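PDB 3RPF: molybdopterin synthase catalytic subunit from Helicobacter pylori, which probably converts precursor Z into molybdopterin by building in two sulfur atoms delivered by the small sulfur-carrier subunit MoaD. Local coordinates for residues D44-A56 with H80-F92. Numbering follows the deposited sequence. Where two conformers were deposited one is given.
With EDO (1,2-ethanediol), chain G.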
loop_
_atom_site.group_PDB
_atom_site.type_symbol
_atom_site.label_atom_id
_atom_site.label_comp_id
_atom_site.label_asym_id
_atom_site.label_seq_id
_atom_site.Cartn_x
_atom_site.Cartn_y
_atom_site.Cartn_z
ATOM N N ASP A 44 -22.809 11.666 6.335
ATOM C CA ASP A 44 -24.007 12.459 6.552
ATOM C C ASP A 44 -24.291 13.225 5.270
ATOM O O ASP A 44 -24.407 12.617 4.198
ATOM C CB ASP A 44 -23.823 13.385 7.758
ATOM C CG ASP A 44 -23.622 12.607 9.053
ATOM O OD1 ASP A 44 -22.575 12.791 9.711
ATOM O OD2 ASP A 44 -24.512 11.794 9.399
ATOM N N ASN A 45 -24.381 14.548 5.361
ATOM C CA ASN A 45 -24.582 15.346 4.165
ATOM C C ASN A 45 -23.532 16.440 4.012
ATOM O O ASN A 45 -23.835 17.538 3.552
ATOM C CB ASN A 45 -25.986 15.942 4.129
ATOM C CG ASN A 45 -26.356 16.490 2.756
ATOM O OD1 ASN A 45 -26.125 15.841 1.733
ATOM N ND2 ASN A 45 -26.929 17.693 2.729
ATOM N N ILE A 46 -22.293 16.139 4.387
ATOM C CA ILE A 46 -21.225 17.107 4.189
ATOM C C ILE A 46 -21.001 17.338 2.706
ATOM O O ILE A 46 -21.333 16.487 1.876
ATOM C CB ILE A 46 -19.905 16.662 4.832
ATOM C CG1 ILE A 46 -19.312 15.456 4.092
ATOM C CG2 ILE A 46 -20.116 16.360 6.311
ATOM C CD1 ILE A 46 -17.909 15.115 4.548
ATOM N N GLN A 47 -20.451 18.498 2.378
ATOM C CA GLN A 47 -20.098 18.814 0.999
ATOM C C GLN A 47 -18.697 18.322 0.667
ATOM O O GLN A 47 -18.358 18.113 -0.502
ATOM C CB GLN A 47 -20.162 20.332 0.792
ATOM C CG GLN A 47 -21.548 20.911 0.981
ATOM C CD GLN A 47 -21.498 22.402 1.229
ATOM O OE1 GLN A 47 -20.838 22.861 2.166
ATOM N NE2 GLN A 47 -22.170 23.169 0.380
ATOM N N GLY A 48 -17.879 18.144 1.700
ATOM C CA GLY A 48 -16.498 17.722 1.508
ATOM C C GLY A 48 -15.687 18.099 2.731
ATOM O O GLY A 48 -16.250 18.323 3.811
ATOM N N LEU A 49 -14.368 18.166 2.576
ATOM C CA LEU A 49 -13.513 18.524 3.685
ATOM C C LEU A 49 -12.667 19.719 3.287
ATOM O O LEU A 49 -12.566 20.058 2.103
ATOM C CB LEU A 49 -12.596 17.362 4.066
ATOM C CG LEU A 49 -13.185 15.991 4.405
ATOM C CD1 LEU A 49 -12.069 14.952 4.516
ATOM C CD2 LEU A 49 -14.022 16.021 5.685
ATOM N N SER A 50 -12.052 20.351 4.279
ATOM C CA SER A 50 -11.133 21.451 4.021
ATOM C C SER A 50 -9.917 21.283 4.919
ATOM O O SER A 50 -10.027 20.773 6.038
ATOM C CB SER A 50 -11.803 22.794 4.268
ATOM O OG SER A 50 -10.981 23.844 3.790
ATOM N N PHE A 51 -8.748 21.678 4.427
ATOM C CA PHE A 51 -7.523 21.471 5.192
ATOM C C PHE A 51 -6.719 22.768 5.393
ATOM O O PHE A 51 -6.617 23.591 4.476
ATOM C CB PHE A 51 -6.645 20.421 4.513
ATOM C CG PHE A 51 -7.299 19.056 4.379
ATOM C CD1 PHE A 51 -7.192 18.110 5.392
ATOM C CD2 PHE A 51 -8.002 18.727 3.239
ATOM C CE1 PHE A 51 -7.790 16.850 5.273
ATOM C CE2 PHE A 51 -8.604 17.456 3.105
ATOM C CZ PHE A 51 -8.494 16.528 4.124
ATOM N N ASP A 52 -6.177 22.954 6.597
ATOM C CA ASP A 52 -5.097 23.924 6.819
ATOM C C ASP A 52 -3.782 23.166 7.007
ATOM O O ASP A 52 -3.762 22.085 7.610
ATOM C CB ASP A 52 -5.347 24.769 8.062
ATOM C CG ASP A 52 -6.513 25.729 7.908
ATOM O OD1 ASP A 52 -6.887 26.078 6.760
ATOM O OD2 ASP A 52 -7.058 26.138 8.957
ATOM N N ILE A 53 -2.683 23.734 6.514
ATOM C CA ILE A 53 -1.374 23.096 6.623
ATOM C C ILE A 53 -0.310 24.037 7.184
ATOM O O ILE A 53 -0.183 25.181 6.721
ATOM C CB ILE A 53 -0.891 22.578 5.255
ATOM C CG1 ILE A 53 -1.855 21.520 4.705
ATOM C CG2 ILE A 53 0.519 21.991 5.374
ATOM C CD1 ILE A 53 -1.410 20.923 3.391
ATOM N N TYR A 54 0.447 23.578 8.185
ATOM C CA TYR A 54 1.634 24.336 8.654
ATOM C C TYR A 54 2.785 23.969 7.717
ATOM O O TYR A 54 3.471 22.966 7.927
ATOM C CB TYR A 54 1.970 23.940 10.094
ATOM C CG TYR A 54 3.070 24.739 10.799
ATOM C CD1 TYR A 54 3.265 24.609 12.172
ATOM C CD2 TYR A 54 3.910 25.602 10.106
ATOM C CE1 TYR A 54 4.253 25.305 12.830
ATOM C CE2 TYR A 54 4.914 26.310 10.762
ATOM C CZ TYR A 54 5.076 26.153 12.123
ATOM O OH TYR A 54 6.061 26.849 12.791
ATOM N N GLU A 55 2.995 24.753 6.665
ATOM C CA GLU A 55 3.822 24.253 5.557
ATOM C C GLU A 55 5.287 24.055 5.907
ATOM O O GLU A 55 5.886 23.038 5.538
ATOM C CB GLU A 55 3.660 25.121 4.304
ATOM C CG GLU A 55 2.212 25.220 3.838
ATOM C CD GLU A 55 2.079 25.855 2.470
ATOM O OE1 GLU A 55 0.936 26.164 2.052
ATOM O OE2 GLU A 55 3.125 26.032 1.809
ATOM N N ALA A 56 5.869 25.018 6.617
ATOM C CA ALA A 56 7.284 24.926 6.991
ATOM C C ALA A 56 7.561 23.671 7.812
ATOM O O ALA A 56 8.550 22.985 7.586
ATOM C CB ALA A 56 7.726 26.188 7.758
ATOM N N HIS A 80 -0.550 16.513 -0.835
ATOM C CA HIS A 80 -1.709 16.710 0.019
ATOM C C HIS A 80 -2.426 17.973 -0.417
ATOM O O HIS A 80 -1.784 18.931 -0.853
ATOM C CB HIS A 80 -1.287 16.810 1.492
ATOM C CG HIS A 80 -2.393 16.529 2.454
ATOM N ND1 HIS A 80 -3.484 17.360 2.606
ATOM C CD2 HIS A 80 -2.594 15.494 3.316
ATOM C CE1 HIS A 80 -4.306 16.854 3.508
ATOM N NE2 HIS A 80 -3.786 15.722 3.954
ATOM N N SER A 81 -3.754 17.967 -0.317
ATOM C CA SER A 81 -4.555 19.138 -0.658
ATOM C C SER A 81 -4.505 20.217 0.419
ATOM O O SER A 81 -4.370 19.919 1.604
ATOM C CB SER A 81 -6.009 18.729 -0.861
ATOM O OG SER A 81 -6.168 17.902 -2.004
ATOM N N LEU A 82 -4.629 21.471 -0.012
ATOM C CA LEU A 82 -4.821 22.603 0.894
ATOM C C LEU A 82 -6.164 23.234 0.550
ATOM O O LEU A 82 -6.485 23.413 -0.630
ATOM C CB LEU A 82 -3.696 23.628 0.720
ATOM C CG LEU A 82 -3.755 24.887 1.603
ATOM C CD1 LEU A 82 -3.518 24.526 3.063
ATOM C CD2 LEU A 82 -2.736 25.932 1.140
ATOM N N GLY A 83 -6.962 23.564 1.561
ATOM C CA GLY A 83 -8.262 24.152 1.296
ATOM C C GLY A 83 -9.325 23.098 1.031
ATOM O O GLY A 83 -9.244 21.986 1.567
ATOM N N ASP A 84 -10.313 23.436 0.204
ATOM C CA ASP A 84 -11.494 22.602 0.035
ATOM C C ASP A 84 -11.270 21.427 -0.909
ATOM O O ASP A 84 -10.630 21.563 -1.949
ATOM C CB ASP A 84 -12.672 23.428 -0.486
ATOM C CG ASP A 84 -13.077 24.529 0.470
ATOM O OD1 ASP A 84 -12.548 24.552 1.602
ATOM O OD2 ASP A 84 -13.925 25.365 0.091
ATOM N N VAL A 85 -11.781 20.276 -0.503
ATOM C CA VAL A 85 -11.826 19.082 -1.314
ATOM C C VAL A 85 -13.226 18.475 -1.214
ATOM O O VAL A 85 -13.680 18.135 -0.147
ATOM C CB VAL A 85 -10.767 18.084 -0.859
ATOM C CG1 VAL A 85 -10.670 16.947 -1.797
ATOM C CG2 VAL A 85 -9.447 18.768 -0.677
ATOM N N LEU A 86 -13.894 18.334 -2.338
ATOM C CA LEU A 86 -15.249 17.827 -2.365
ATOM C C LEU A 86 -15.357 16.302 -2.319
ATOM O O LEU A 86 -14.407 15.606 -2.587
ATOM C CB LEU A 86 -15.996 18.378 -3.573
ATOM C CG LEU A 86 -15.880 19.876 -3.810
ATOM C CD1 LEU A 86 -16.635 20.282 -5.035
ATOM C CD2 LEU A 86 -16.314 20.670 -2.625
ATOM N N ILE A 87 -16.554 15.814 -2.029
ATOM C CA ILE A 87 -16.818 14.397 -1.919
ATOM C C ILE A 87 -16.430 13.749 -3.216
ATOM O O ILE A 87 -16.712 14.259 -4.265
ATOM C CB ILE A 87 -18.313 14.140 -1.819
ATOM C CG1 ILE A 87 -18.873 14.600 -0.482
ATOM C CG2 ILE A 87 -18.607 12.704 -2.153
ATOM C CD1 ILE A 87 -18.063 14.187 0.670
ATOM N N GLY A 88 -15.781 12.604 -3.126
ATOM C CA GLY A 88 -15.329 11.880 -4.293
ATOM C C GLY A 88 -13.936 12.268 -4.756
ATOM O O GLY A 88 -13.333 11.559 -5.573
ATOM N N GLN A 89 -13.412 13.382 -4.250
ATOM C CA GLN A 89 -12.091 13.861 -4.660
ATOM C C GLN A 89 -11.005 13.429 -3.677
ATOM O O GLN A 89 -11.290 13.154 -2.507
ATOM C CB GLN A 89 -12.090 15.388 -4.819
ATOM C CG GLN A 89 -13.113 15.904 -5.822
ATOM C CD GLN A 89 -12.925 17.372 -6.162
ATOM O OE1 GLN A 89 -12.629 18.199 -5.292
ATOM N NE2 GLN A 89 -13.104 17.705 -7.435
ATOM N N SER A 90 -9.761 13.382 -4.152
ATOM C CA SER A 90 -8.642 12.912 -3.336
ATOM C C SER A 90 -7.921 14.043 -2.622
ATOM O O SER A 90 -7.701 15.111 -3.189
ATOM C CB SER A 90 -7.647 12.121 -4.198
ATOM O OG SER A 90 -8.312 11.093 -4.917
ATOM N N SER A 91 -7.531 13.802 -1.377
ATOM C CA SER A 91 -6.944 14.873 -0.572
ATOM C C SER A 91 -5.518 14.549 -0.166
ATOM O O SER A 91 -4.789 15.419 0.320
ATOM C CB SER A 91 -7.781 15.092 0.679
ATOM O OG SER A 91 -7.807 13.916 1.468
ATOM N N PHE A 92 -5.109 13.299 -0.367
ATOM C CA PHE A 92 -3.802 12.872 0.099
ATOM C C PHE A 92 -3.379 11.683 -0.751
ATOM O O PHE A 92 -4.208 10.857 -1.120
ATOM C CB PHE A 92 -3.896 12.484 1.584
ATOM C CG PHE A 92 -2.703 11.698 2.106
ATOM C CD1 PHE A 92 -1.416 12.221 2.039
ATOM C CD2 PHE A 92 -2.885 10.459 2.714
ATOM C CE1 PHE A 92 -0.326 11.516 2.527
ATOM C CE2 PHE A 92 -1.799 9.741 3.222
ATOM C CZ PHE A 92 -0.508 10.274 3.127
HETATM C C1 EDO G . 2.524 28.096 6.033
HETATM O O1 EDO G . 1.803 27.489 7.108
HETATM C C2 EDO G . 3.807 28.689 6.596
HETATM O O2 EDO G . 4.530 27.665 7.293
#
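Strand 84-86 pairs antiparallel with strand 48-53 and is an outermost strand, within this chain, of the antiparallel sheet of the MoaE fold that also holds 121-127 and 130-133. L49 and V85 exchange two backbone hydrogen bonds, L49 N to V85 O (2.8 Å) and V85 N to L49 O (2.7 Å), and F51 and G83 exchange another two. On one face S50 OG, anti to the backbone N (chi1 -170°), donates to D84 OD1 (2.8 Å); OG is shared with R131 NH2. At G83 the chain turns a corner, leaving the mixed sheet of strand 74-82 for this one. F51 sits where the two sheets meet: H80 sets its edge on the phenyl face in a T-shaped pair, planes at 86°, with CE1 3.7 Å from F51 CD1. The imidazole is fixed in rotation by ND1, which gives an in-plane hydrogen bond to S81 O (2.9 Å). S91 CB lies 3.5 Å from F51 CE2. H80 NE2 and S91 OG bond the backbone N and O of G74 in the MoaD chain. Toward helix 55-71, L82 CD1 packs against I53 CG1 (3.8 Å); at the other end I87, which also touches V40, a probable substrate-binding residue, meets I46 CG1 with CD1 (3.9 Å).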